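Local atomic coordinates of ABC transporter substrate-binding protein (Streptococcus pneumoniae, PDB entry 4OHN), a protein that binds histidine between its two lobes and probably hands it to a membrane ABC transporter for uptake. Residues A[18-23]-A[55-60]; A[41-46]-A[237-242]; A[49-54]-A[228-233]; A[106-111]-A[199-204]. All blocks are in the same frame, centred on the assembly; numbering follows the deposited sequence.

Contact 1: residues A[18-23]-A[55-60]; sequences KSITIG and YGITVN
Thr58 O is gripped from several directions. Ile20 N donates to it at 3.3 Å, a bent bond of 152°. A water donates to Thr58 O at 3.1 Å and is itself bound by Ser19 OG. The CA-H of Ser19 adds a weaker contact. The strands run parallel, in the register Ser19 with Thr58, Ile20 with Val59 and Thr21 with Asn60. The ladder begins where Thr58 N meets Lys18 O and continues through Asn60 N to Ile20 O at 2.8 Å. Ile22 N to Asn60 O follows. On the Thr21 face the two side chains lie side by side. Asn60 CG is turned anti to the backbone N (chi1 175°), which carries its amide beside Thr21. ND2 then donates to Thr21 OG1 at 3.0 Å, almost within the amide plane. The Ile20 face is apolar. Ile20 CG2 meets Ile57 CG2 at 3.8 Å, and Ile22 CD1 reaches Val59 CG1 at 3.6 Å. Ahead of the strands a second water joins Lys18 NZ to Gly56 O. Lys18 and Gly56, both with positive phi, are the C-prime residues of Schellman motifs that end the helices before them. The connection between the strands holds a small antiparallel sheet and then helix 43-53, completing a beta-alpha-beta crossover. Phe52 of that helix packs against Ile20, Ile22, Ile57 and Val59, while strand 80-81 flanks strand 19-24.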
loop_
_atom_site.group_PDB
_atom_site.type_symbol
_atom_site.label_atom_id
_atom_site.label_comp_id
_atom_site.label_asym_id
_atom_site.label_seq_id
_atom_site.Cartn_x
_atom_site.Cartn_y
_atom_site.Cartn_z
ATOM N N LYS A 18 -26.401 2.211 -0.195
ATOM C CA LYS A 18 -25.635 2.780 -1.309
ATOM C C LYS A 18 -24.341 3.429 -0.846
ATOM O O LYS A 18 -23.918 4.451 -1.379
ATOM C CB LYS A 18 -26.491 3.782 -2.079
ATOM C CG LYS A 18 -27.757 3.158 -2.653
ATOM C CD LYS A 18 -28.679 4.226 -3.199
ATOM C CE LYS A 18 -29.968 3.623 -3.741
ATOM N NZ LYS A 18 -29.713 2.715 -4.893
ATOM N N SER A 19 -23.703 2.803 0.133
ATOM C CA SER A 19 -22.516 3.369 0.754
ATOM C C SER A 19 -21.636 2.285 1.339
ATOM O O SER A 19 -22.136 1.282 1.860
ATOM C CB SER A 19 -22.929 4.323 1.865
ATOM O OG SER A 19 -21.799 4.933 2.442
ATOM N N ILE A 20 -20.326 2.491 1.254
ATOM C CA ILE A 20 -19.365 1.625 1.906
ATOM C C ILE A 20 -18.221 2.517 2.389
ATOM O O ILE A 20 -17.882 3.499 1.708
ATOM C CB ILE A 20 -18.882 0.493 0.963
ATOM C CG1 ILE A 20 -18.102 -0.541 1.758
ATOM C CG2 ILE A 20 -18.093 1.071 -0.208
ATOM C CD1 ILE A 20 -17.931 -1.863 1.063
ATOM N N THR A 21 -17.632 2.181 3.533
ATOM C CA THR A 21 -16.537 2.971 4.087
ATOM C C THR A 21 -15.211 2.268 3.853
ATOM O O THR A 21 -15.042 1.096 4.183
ATOM C CB THR A 21 -16.758 3.250 5.575
ATOM O OG1 THR A 21 -17.950 4.017 5.710
ATOM C CG2 THR A 21 -15.589 4.008 6.193
ATOM N N ILE A 22 -14.269 2.996 3.268
ATOM C CA ILE A 22 -12.975 2.445 2.919
ATOM C C ILE A 22 -11.870 3.215 3.632
ATOM O O ILE A 22 -11.783 4.433 3.526
ATOM C CB ILE A 22 -12.762 2.466 1.400
ATOM C CG1 ILE A 22 -13.915 1.714 0.704
ATOM C CG2 ILE A 22 -11.414 1.858 1.048
ATOM C CD1 ILE A 22 -13.711 1.531 -0.795
ATOM N N GLY A 23 -11.036 2.474 4.343
ATOM C CA GLY A 23 -9.935 3.057 5.074
ATOM C C GLY A 23 -8.640 3.029 4.283
ATOM O O GLY A 23 -8.372 2.122 3.510
ATOM N N TYR A 55 -22.367 -0.892 -8.842
ATOM C CA TYR A 55 -23.456 -1.287 -7.948
ATOM C C TYR A 55 -24.253 -0.096 -7.425
ATOM O O TYR A 55 -25.114 -0.252 -6.558
ATOM C CB TYR A 55 -22.883 -2.087 -6.752
ATOM C CG TYR A 55 -22.050 -3.259 -7.211
ATOM C CD1 TYR A 55 -22.648 -4.354 -7.804
ATOM C CD2 TYR A 55 -20.671 -3.249 -7.091
ATOM C CE1 TYR A 55 -21.894 -5.423 -8.264
ATOM C CE2 TYR A 55 -19.897 -4.301 -7.543
ATOM C CZ TYR A 55 -20.521 -5.391 -8.132
ATOM O OH TYR A 55 -19.814 -6.470 -8.604
ATOM N N GLY A 56 -23.953 1.091 -7.936
ATOM C CA GLY A 56 -24.620 2.298 -7.491
ATOM C C GLY A 56 -24.247 2.728 -6.082
ATOM O O GLY A 56 -24.989 3.462 -5.438
ATOM N N ILE A 57 -23.081 2.284 -5.612
ATOM C CA ILE A 57 -22.597 2.552 -4.261
ATOM C C ILE A 57 -21.556 3.666 -4.278
ATOM O O ILE A 57 -20.647 3.653 -5.106
ATOM C CB ILE A 57 -21.999 1.254 -3.656
ATOM C CG1 ILE A 57 -23.130 0.261 -3.368
ATOM C CG2 ILE A 57 -21.200 1.542 -2.402
ATOM C CD1 ILE A 57 -22.666 -1.156 -2.999
ATOM N N THR A 58 -21.720 4.621 -3.368
ATOM C CA THR A 58 -20.791 5.729 -3.174
ATOM C C THR A 58 -19.811 5.353 -2.062
ATOM O O THR A 58 -20.205 4.820 -1.024
ATOM C CB THR A 58 -21.554 6.994 -2.763
ATOM O OG1 THR A 58 -22.416 7.393 -3.841
ATOM C CG2 THR A 58 -20.629 8.139 -2.439
ATOM N N VAL A 59 -18.530 5.628 -2.280
ATOM C CA VAL A 59 -17.519 5.359 -1.270
ATOM C C VAL A 59 -17.397 6.526 -0.305
ATOM O O VAL A 59 -17.313 7.689 -0.704
ATOM C CB VAL A 59 -16.134 5.102 -1.904
ATOM C CG1 VAL A 59 -15.075 4.873 -0.831
ATOM C CG2 VAL A 59 -16.206 3.901 -2.863
ATOM N N ASN A 60 -17.404 6.182 0.976
ATOM C CA ASN A 60 -17.018 7.076 2.056
ATOM C C ASN A 60 -15.566 6.797 2.411
ATOM O O ASN A 60 -15.263 5.775 3.016
ATOM C CB ASN A 60 -17.924 6.854 3.268
ATOM C CG ASN A 60 -17.499 7.659 4.461
ATOM O OD1 ASN A 60 -17.192 8.848 4.345
ATOM N ND2 ASN A 60 -17.459 7.021 5.616
HETATM O O HOH W 1 -27.575 4.129 -6.525
HETATM O O HOH W 2 -20.996 7.049 0.926
#

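Contact 2: residues A[41-46]-A[237-242]; sequences AGFDID and QEISQK
Ile239 fits between Phe43 and Asp46, where two helices pack in the lobe built from both ends of this periplasmic-type binding protein. These three residues bury most of the surface. The first turn of helix 43-53, with Gly42 at its N-cap position, lies against the middle of helix 235-244. Ile239 points at the partner helix and uses both of its branches. CG2 lies anti to the backbone N (chi1 -64° for CG1) and makes the closest apolar touch, 3.5 Å to Phe43 CD1. The same methyl is 3.8 Å from Asp46 CB, so it is held from two sides. CD1 reaches on to the backbone of Asp46.

The Phe43 side chain crosses Ile239 at about a right angle. Its CG is anti to the backbone N, which sends the ring out toward helix 235-244. The methyl of Ile239 approaches the ring obliquely. Ser240 CA comes to the edge, 3.8 Å from CE1 and near the ring plane. Ser240 OG is turned to other partners, Glu246 O and Val248 N. Phe244 and Met31 also pack on Phe43.

Asp46 is aliphatic toward Ile239 and charged beyond it. Lys242 is fully extended, and its side chain crosses that of Asp46 at about a right angle. Trp243 NE1 also donates to Asp46 OD2. Two donors on one oxygen probably stabilise the charged form. Lys242 NZ meets OD2 on its syn side at 2.9 Å, 16° out of the carboxylate plane.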
loop_
_atom_site.group_PDB
_atom_site.type_symbol
_atom_site.label_atom_id
_atom_site.label_comp_id
_atom_site.label_asym_id
_atom_site.label_seq_id
_atom_site.Cartn_x
_atom_site.Cartn_y
_atom_site.Cartn_z
ATOM N N ALA A 41 -7.014 11.527 -3.877
ATOM C CA ALA A 41 -6.823 11.039 -5.246
ATOM C C ALA A 41 -5.895 9.843 -5.239
ATOM O O ALA A 41 -5.190 9.591 -4.262
ATOM C CB ALA A 41 -6.247 12.119 -6.143
ATOM N N GLY A 42 -5.888 9.115 -6.342
ATOM C CA GLY A 42 -4.953 8.040 -6.536
ATOM C C GLY A 42 -5.533 6.879 -7.307
ATOM O O GLY A 42 -6.721 6.831 -7.629
ATOM N N PHE A 43 -4.671 5.932 -7.617
ATOM C CA PHE A 43 -5.070 4.728 -8.329
ATOM C C PHE A 43 -6.199 3.987 -7.638
ATOM O O PHE A 43 -7.187 3.604 -8.278
ATOM C CB PHE A 43 -3.856 3.810 -8.543
ATOM C CG PHE A 43 -4.178 2.541 -9.277
ATOM C CD1 PHE A 43 -3.992 2.466 -10.630
ATOM C CD2 PHE A 43 -4.655 1.425 -8.607
ATOM C CE1 PHE A 43 -4.298 1.291 -11.325
ATOM C CE2 PHE A 43 -4.970 0.261 -9.293
ATOM C CZ PHE A 43 -4.763 0.197 -10.642
ATOM N N ASP A 44 -6.063 3.760 -6.339
ATOM C CA ASP A 44 -7.101 3.060 -5.602
ATOM C C ASP A 44 -8.355 3.895 -5.439
ATOM O O ASP A 44 -9.452 3.347 -5.403
ATOM C CB ASP A 44 -6.608 2.629 -4.220
ATOM C CG ASP A 44 -5.679 1.427 -4.266
ATOM O OD1 ASP A 44 -5.735 0.611 -5.221
ATOM O OD2 ASP A 44 -4.884 1.302 -3.298
ATOM N N ILE A 45 -8.220 5.212 -5.300
ATOM C CA ILE A 45 -9.396 6.068 -5.244
ATOM C C ILE A 45 -10.200 5.873 -6.533
ATOM O O ILE A 45 -11.416 5.630 -6.499
ATOM C CB ILE A 45 -9.035 7.560 -5.058
ATOM C CG1 ILE A 45 -8.125 7.785 -3.845
ATOM C CG2 ILE A 45 -10.306 8.387 -4.940
ATOM C CD1 ILE A 45 -8.707 7.317 -2.519
ATOM N N ASP A 46 -9.523 5.945 -7.669
ATOM C CA ASP A 46 -10.187 5.778 -8.953
ATOM C C ASP A 46 -10.742 4.358 -9.136
ATOM O O ASP A 46 -11.879 4.184 -9.601
ATOM C CB ASP A 46 -9.196 6.108 -10.087
ATOM C CG ASP A 46 -8.876 7.604 -10.194
ATOM O OD1 ASP A 46 -9.542 8.444 -9.554
ATOM O OD2 ASP A 46 -7.940 7.919 -10.955
ATOM N N GLN A 237 -7.335 -0.032 -17.567
ATOM C CA GLN A 237 -6.210 0.454 -18.343
ATOM C C GLN A 237 -6.069 1.966 -18.283
ATOM O O GLN A 237 -4.951 2.488 -18.183
ATOM C CB GLN A 237 -6.333 0.007 -19.801
ATOM C CG GLN A 237 -6.062 -1.465 -19.997
ATOM C CD GLN A 237 -4.793 -1.912 -19.319
ATOM O OE1 GLN A 237 -3.744 -1.287 -19.460
ATOM N NE2 GLN A 237 -4.888 -2.978 -18.546
ATOM N N GLU A 238 -7.191 2.672 -18.349
ATOM C CA GLU A 238 -7.177 4.126 -18.249
ATOM C C GLU A 238 -6.585 4.560 -16.904
ATOM O O GLU A 238 -5.730 5.441 -16.852
ATOM C CB GLU A 238 -8.597 4.649 -18.409
ATOM C CG GLU A 238 -8.793 6.141 -18.182
ATOM C CD GLU A 238 -10.267 6.511 -18.104
ATOM O OE1 GLU A 238 -11.102 5.765 -18.660
ATOM O OE2 GLU A 238 -10.589 7.541 -17.481
ATOM N N ILE A 239 -7.048 3.963 -15.812
ATOM C CA ILE A 239 -6.569 4.327 -14.475
ATOM C C ILE A 239 -5.079 3.987 -14.332
ATOM O O ILE A 239 -4.292 4.773 -13.790
ATOM C CB ILE A 239 -7.408 3.625 -13.398
ATOM C CG1 ILE A 239 -8.868 4.104 -13.452
ATOM C CG2 ILE A 239 -6.840 3.893 -12.025
ATOM C CD1 ILE A 239 -9.821 3.253 -12.622
ATOM N N SER A 240 -4.687 2.835 -14.859
ATOM C CA SER A 240 -3.304 2.396 -14.797
ATOM C C SER A 240 -2.369 3.356 -15.534
ATOM O O SER A 240 -1.296 3.726 -15.035
ATOM C CB SER A 240 -3.218 0.962 -15.343
ATOM O OG SER A 240 -1.922 0.417 -15.201
ATOM N N GLN A 241 -2.781 3.781 -16.724
ATOM C CA GLN A 241 -1.969 4.698 -17.512
ATOM C C GLN A 241 -1.859 6.043 -16.823
ATOM O O GLN A 241 -0.800 6.679 -16.846
ATOM C CB GLN A 241 -2.557 4.886 -18.912
ATOM C CG GLN A 241 -2.353 3.696 -19.843
ATOM C CD GLN A 241 -0.890 3.441 -20.163
ATOM O OE1 GLN A 241 -0.086 4.372 -20.242
ATOM N NE2 GLN A 241 -0.536 2.176 -20.342
ATOM N N LYS A 242 -2.954 6.471 -16.206
ATOM C CA LYS A 242 -3.005 7.762 -15.538
ATOM C C LYS A 242 -1.973 7.828 -14.420
ATOM O O LYS A 242 -1.260 8.821 -14.297
ATOM C CB LYS A 242 -4.412 8.003 -14.992
ATOM C CG LYS A 242 -4.563 9.240 -14.130
ATOM C CD LYS A 242 -5.993 9.394 -13.665
ATOM C CE LYS A 242 -6.135 10.502 -12.639
ATOM N NZ LYS A 242 -7.527 10.532 -12.108
#

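Contact 3: residues A[49-54]-A[228-233]; sequences TAVFEK and SSLYKD
Leu230 points its fork at the helix opposite. Its chi1 of -63° puts CG anti to the carbonyl carbon, and CD1 and CD2 then reach different parts of the other helix, with Ala50 CB near both. CD1 meets Val51 CG2 at 3.6 Å. CD2 rests 3.9 Å from Ala50 CB and 3.7 Å from Lys54 CE. Leu230 and Val51 cross at about a right angle. Val51 is rotated so that CG2 lies near the backbone N and reaches the leucine. Its other methyl, CG1, sits over the ring of Phe52 in the same helix.

Lys54 makes the polar part. Its chain kinks at chi2 (-70°) and then runs straight, past Leu230 and along Ser229. CE and NZ pass Ser229 CB, with NZ at 3.6 Å. The ammonium group ends in a salt bridge, NZ to Asp233 OD2 at 2.8 Å. The two side chains come from opposite directions, and NZ meets the oxygen nearly along its C-O axis. Lys54 is modelled in two conformers, so the bridge is certain for one of them only and may be partly occupied. The other oxygen of Asp233, OD1, takes the N-H of Lys235 at the start of helix 235-244. The result is an apolar helix-helix seam with an ion pair at its solvent-facing end. It joins helices 43-53 and 217-232 of one lobe in this solute-binding fold.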
loop_
_atom_site.group_PDB
_atom_site.type_symbol
_atom_site.label_atom_id
_atom_site.label_comp_id
_atom_site.label_asym_id
_atom_site.label_seq_id
_atom_site.Cartn_x
_atom_site.Cartn_y
_atom_site.Cartn_z
ATOM N N THR A 49 -13.727 3.640 -6.730
ATOM C CA THR A 49 -14.880 4.414 -7.208
ATOM C C THR A 49 -15.539 3.686 -8.383
ATOM O O THR A 49 -16.767 3.513 -8.425
ATOM C CB THR A 49 -14.475 5.851 -7.601
ATOM O OG1 THR A 49 -13.958 6.517 -6.451
ATOM C CG2 THR A 49 -15.628 6.639 -8.134
ATOM N N ALA A 50 -14.730 3.238 -9.336
ATOM C CA ALA A 50 -15.241 2.541 -10.515
ATOM C C ALA A 50 -15.861 1.189 -10.158
ATOM O O ALA A 50 -16.870 0.793 -10.735
ATOM C CB ALA A 50 -14.130 2.357 -11.536
ATOM N N VAL A 51 -15.273 0.480 -9.204
ATOM C CA VAL A 51 -15.859 -0.784 -8.743
ATOM C C VAL A 51 -17.244 -0.559 -8.153
ATOM O O VAL A 51 -18.212 -1.225 -8.521
ATOM C CB VAL A 51 -14.934 -1.472 -7.704
ATOM C CG1 VAL A 51 -15.696 -2.499 -6.843
ATOM C CG2 VAL A 51 -13.733 -2.109 -8.418
ATOM N N PHE A 52 -17.347 0.391 -7.228
ATOM C CA PHE A 52 -18.612 0.571 -6.535
ATOM C C PHE A 52 -19.662 1.268 -7.393
ATOM O O PHE A 52 -20.854 1.057 -7.186
ATOM C CB PHE A 52 -18.367 1.148 -5.141
ATOM C CG PHE A 52 -17.793 0.109 -4.228
ATOM C CD1 PHE A 52 -18.571 -0.988 -3.852
ATOM C CD2 PHE A 52 -16.480 0.161 -3.828
ATOM C CE1 PHE A 52 -18.035 -1.996 -3.050
ATOM C CE2 PHE A 52 -15.942 -0.839 -3.061
ATOM C CZ PHE A 52 -16.702 -1.922 -2.674
ATOM N N GLU A 53 -19.230 2.006 -8.410
ATOM C CA GLU A 53 -20.130 2.553 -9.421
ATOM C C GLU A 53 -20.949 1.455 -10.098
ATOM O O GLU A 53 -22.098 1.688 -10.476
ATOM C CB GLU A 53 -19.316 3.311 -10.485
ATOM C CG GLU A 53 -20.110 4.109 -11.500
ATOM C CD GLU A 53 -20.665 3.311 -12.696
ATOM O OE1 GLU A 53 -20.206 2.189 -13.039
ATOM O OE2 GLU A 53 -21.583 3.854 -13.338
ATOM N N LYS A 54 -20.362 0.275 -10.276
ATOM C CA LYS A 54 -21.072 -0.829 -10.927
ATOM C C LYS A 54 -22.320 -1.232 -10.134
ATOM O O LYS A 54 -23.221 -1.857 -10.695
ATOM C CB LYS A 54 -20.175 -2.074 -11.093
ATOM C CG LYS A 54 -18.929 -1.938 -11.989
ATOM C CD LYS A 54 -19.244 -1.810 -13.474
ATOM C CE LYS A 54 -17.970 -1.700 -14.309
ATOM N NZ LYS A 54 -18.238 -1.698 -15.770
ATOM N N SER A 228 -13.461 -7.889 -13.182
ATOM C CA SER A 228 -13.602 -8.526 -14.498
ATOM C C SER A 228 -14.170 -7.579 -15.549
ATOM O O SER A 228 -13.710 -7.575 -16.698
ATOM C CB SER A 228 -14.477 -9.774 -14.408
ATOM O OG SER A 228 -13.875 -10.747 -13.578
ATOM N N SER A 229 -15.137 -6.752 -15.172
ATOM C CA SER A 229 -15.703 -5.769 -16.094
ATOM C C SER A 229 -14.675 -4.701 -16.413
ATOM O O SER A 229 -14.529 -4.326 -17.562
ATOM C CB SER A 229 -16.955 -5.076 -15.481
ATOM O OG SER A 229 -18.151 -5.793 -15.698
ATOM N N LEU A 230 -13.984 -4.200 -15.383
ATOM C CA LEU A 230 -13.087 -3.063 -15.561
ATOM C C LEU A 230 -11.880 -3.422 -16.418
ATOM O O LEU A 230 -11.345 -2.556 -17.107
ATOM C CB LEU A 230 -12.647 -2.495 -14.206
ATOM C CG LEU A 230 -13.804 -1.941 -13.367
ATOM C CD1 LEU A 230 -13.351 -1.623 -11.968
ATOM C CD2 LEU A 230 -14.376 -0.710 -13.978
ATOM N N TYR A 231 -11.480 -4.683 -16.421
ATOM C CA TYR A 231 -10.382 -5.120 -17.279
ATOM C C TYR A 231 -10.726 -5.046 -18.760
ATOM O O TYR A 231 -9.860 -4.854 -19.606
ATOM C CB TYR A 231 -9.946 -6.555 -16.944
ATOM C CG TYR A 231 -9.225 -6.694 -15.622
ATOM C CD1 TYR A 231 -8.267 -5.774 -15.231
ATOM C CD2 TYR A 231 -9.496 -7.748 -14.768
ATOM C CE1 TYR A 231 -7.593 -5.894 -14.025
ATOM C CE2 TYR A 231 -8.833 -7.868 -13.546
ATOM C CZ TYR A 231 -7.885 -6.938 -13.195
ATOM O OH TYR A 231 -7.198 -7.033 -11.995
ATOM N N LYS A 232 -11.980 -5.263 -19.104
ATOM C CA LYS A 232 -12.375 -5.273 -20.505
ATOM C C LYS A 232 -13.079 -4.023 -20.968
ATOM O O LYS A 232 -13.193 -3.828 -22.164
ATOM C CB LYS A 232 -13.209 -6.500 -20.826
ATOM C CG LYS A 232 -14.501 -6.592 -20.027
ATOM C CD LYS A 232 -15.302 -7.825 -20.424
ATOM C CE LYS A 232 -16.334 -8.131 -19.343
ATOM N NZ LYS A 232 -17.165 -9.324 -19.674
ATOM N N ASP A 233 -13.553 -3.169 -20.061
ATOM C CA ASP A 233 -14.256 -1.966 -20.505
ATOM C C ASP A 233 -13.367 -0.747 -20.723
ATOM O O ASP A 233 -13.868 0.344 -21.025
ATOM C CB ASP A 233 -15.471 -1.626 -19.612
ATOM C CG ASP A 233 -15.102 -1.224 -18.215
ATOM O OD1 ASP A 233 -13.931 -0.884 -17.934
ATOM O OD2 ASP A 233 -16.023 -1.259 -17.351
#

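Contact 4: residues A[106-111]-A[199-204]; sequences QVLVTK and FTVGLE
The Phe199 ring lies with one face against Leu108. Leu108 O stands 3.7 Å above the plane, offset toward the rim. Leu108 CB lies over the same face as a CH-pi contact, 4.1 Å from the centroid. At the edge Thr110 OG1 lies in the ring plane, 3.9 Å from CE1; its own hydrogen bond goes to Ile116 O. The ring gets there because CG sits between the backbone N and the carbonyl carbon (chi1 54°). Beneath it Leu108 and Phe199 form a hydrogen-bonded antiparallel pair. Leu108 N donates to Phe199 O at 2.8 Å, and Phe199 N returns a bond to Leu108 O at 3.0 Å, in the carbonyl plane.

Beyond the pair, a water takes over from direct bonding. It donates to Gln106 O at 2.7 Å and accepts from Val201 N and Leu203 N. Thr200 CG2 touches Val107 CG1, and Leu203 CD1 packs on Gln106 CB at 3.8 Å. The Gln106 amide turns away to Glu206. Strand 102-111 lies between strands 175-179 and 196-200 and runs antiparallel to both. Such a reversed strand in an otherwise parallel sheet marks this lobe in type II solute-binding proteins.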
loop_
_atom_site.group_PDB
_atom_site.type_symbol
_atom_site.label_atom_id
_atom_site.label_comp_id
_atom_site.label_asym_id
_atom_site.label_seq_id
_atom_site.Cartn_x
_atom_site.Cartn_y
_atom_site.Cartn_z
ATOM N N GLN A 106 9.173 -4.558 -2.302
ATOM C CA GLN A 106 9.820 -3.770 -1.267
ATOM C C GLN A 106 11.233 -3.433 -1.720
ATOM O O GLN A 106 11.994 -4.292 -2.203
ATOM C CB GLN A 106 9.806 -4.510 0.062
ATOM C CG GLN A 106 8.396 -4.827 0.585
ATOM C CD GLN A 106 7.625 -3.592 0.986
ATOM O OE1 GLN A 106 8.168 -2.675 1.605
ATOM N NE2 GLN A 106 6.354 -3.545 0.618
ATOM N N VAL A 107 11.568 -2.166 -1.633
ATOM C CA VAL A 107 12.884 -1.683 -2.048
ATOM C C VAL A 107 13.526 -0.924 -0.899
ATOM O O VAL A 107 12.870 -0.482 0.055
ATOM C CB VAL A 107 12.814 -0.742 -3.282
ATOM C CG1 VAL A 107 12.419 -1.527 -4.555
ATOM C CG2 VAL A 107 11.880 0.411 -3.064
ATOM N N LEU A 108 14.852 -0.810 -0.950
ATOM C CA LEU A 108 15.569 0.174 -0.173
ATOM C C LEU A 108 15.767 1.433 -0.974
ATOM O O LEU A 108 16.032 1.394 -2.193
ATOM C CB LEU A 108 16.934 -0.337 0.265
ATOM C CG LEU A 108 17.019 -1.274 1.455
ATOM C CD1 LEU A 108 18.473 -1.532 1.802
ATOM C CD2 LEU A 108 16.258 -0.701 2.647
ATOM N N VAL A 109 15.639 2.545 -0.270
ATOM C CA VAL A 109 15.961 3.863 -0.814
ATOM C C VAL A 109 17.094 4.456 0.036
ATOM O O VAL A 109 17.003 4.495 1.264
ATOM C CB VAL A 109 14.742 4.802 -0.844
ATOM C CG1 VAL A 109 15.113 6.169 -1.409
ATOM C CG2 VAL A 109 13.628 4.188 -1.689
ATOM N N THR A 110 18.165 4.906 -0.629
ATOM C CA THR A 110 19.305 5.539 0.034
ATOM C C THR A 110 19.645 6.802 -0.737
ATOM O O THR A 110 19.320 6.931 -1.925
ATOM C CB THR A 110 20.546 4.627 0.054
ATOM O OG1 THR A 110 20.953 4.377 -1.302
ATOM C CG2 THR A 110 20.250 3.310 0.764
ATOM N N LYS A 111 20.300 7.760 -0.097
ATOM C CA LYS A 111 20.838 8.892 -0.854
ATOM C C LYS A 111 21.923 8.425 -1.804
ATOM O O LYS A 111 22.743 7.573 -1.449
ATOM C CB LYS A 111 21.472 9.915 0.074
ATOM C CG LYS A 111 20.518 10.721 0.882
ATOM C CD LYS A 111 21.286 11.822 1.603
ATOM C CE LYS A 111 20.397 12.889 2.134
ATOM N NZ LYS A 111 21.180 13.907 2.891
ATOM N N PHE A 199 16.382 0.275 -4.910
ATOM C CA PHE A 199 16.762 -1.059 -5.346
ATOM C C PHE A 199 16.156 -2.152 -4.484
ATOM O O PHE A 199 15.970 -1.993 -3.283
ATOM C CB PHE A 199 18.296 -1.204 -5.384
ATOM C CG PHE A 199 18.969 -0.844 -4.086
ATOM C CD1 PHE A 199 19.286 0.481 -3.793
ATOM C CD2 PHE A 199 19.303 -1.822 -3.162
ATOM C CE1 PHE A 199 19.885 0.826 -2.597
ATOM C CE2 PHE A 199 19.909 -1.471 -1.967
ATOM C CZ PHE A 199 20.207 -0.157 -1.697
ATOM N N THR A 200 15.841 -3.280 -5.106
ATOM C CA THR A 200 15.340 -4.428 -4.355
ATOM C C THR A 200 16.496 -5.094 -3.615
ATOM O O THR A 200 17.657 -4.931 -3.937
ATOM C CB THR A 200 14.569 -5.402 -5.257
ATOM O OG1 THR A 200 15.412 -5.783 -6.337
ATOM C CG2 THR A 200 13.257 -4.786 -5.806
ATOM N N VAL A 201 16.139 -5.872 -2.591
ATOM C CA VAL A 201 17.099 -6.484 -1.688
ATOM C C VAL A 201 16.785 -7.955 -1.440
ATOM O O VAL A 201 17.223 -8.557 -0.459
ATOM C CB VAL A 201 17.185 -5.719 -0.349
ATOM C CG1 VAL A 201 17.799 -4.321 -0.562
ATOM C CG2 VAL A 201 15.840 -5.635 0.324
ATOM N N GLY A 202 16.049 -8.561 -2.355
ATOM C CA GLY A 202 15.849 -9.996 -2.340
ATOM C C GLY A 202 14.643 -10.460 -1.555
ATOM O O GLY A 202 14.522 -11.662 -1.283
ATOM N N LEU A 203 13.750 -9.551 -1.178
ATOM C CA LEU A 203 12.474 -9.958 -0.594
ATOM C C LEU A 203 11.591 -10.468 -1.713
ATOM O O LEU A 203 11.782 -10.127 -2.872
ATOM C CB LEU A 203 11.831 -8.792 0.139
ATOM C CG LEU A 203 12.655 -8.296 1.316
ATOM C CD1 LEU A 203 12.130 -6.985 1.832
ATOM C CD2 LEU A 203 12.701 -9.347 2.437
ATOM N N GLU A 204 10.652 -11.350 -1.393
ATOM C CA GLU A 204 9.798 -11.851 -2.453
ATOM C C GLU A 204 8.795 -10.781 -2.863
ATOM O O GLU A 204 8.386 -9.948 -2.059
ATOM C CB GLU A 204 9.095 -13.158 -2.084
ATOM C CG GLU A 204 8.488 -13.868 -3.297
ATOM C CD GLU A 204 9.466 -13.982 -4.459
ATOM O OE1 GLU A 204 10.541 -14.591 -4.272
ATOM O OE2 GLU A 204 9.173 -13.441 -5.549
HETATM O O HOH W 3 13.430 -6.560 -2.180
#

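Contacts 1, 2 and 3 belong to one lobe and contact 4 to the other, with the bound histidine between them. Helix 43-53 supplies a segment to contacts 2 and 3, whose centres are 12 Å apart. Contacts 1 and 3 touch directly through Phe52, and their centres are 14 Å apart. Contact 4 lies 35 Å from contact 1 and 25 Å from contact 2, centre to centre. Gln106 in contact 4 comes about 5 Å from histidine by its side chain, while Ile22 and Phe43 stay about 11 and 12 Å away. Asp44 OD2, next to Phe43, accepts from N of pocket residue Gly84, so segment 41-46 probably contributes to the pocket's second shell.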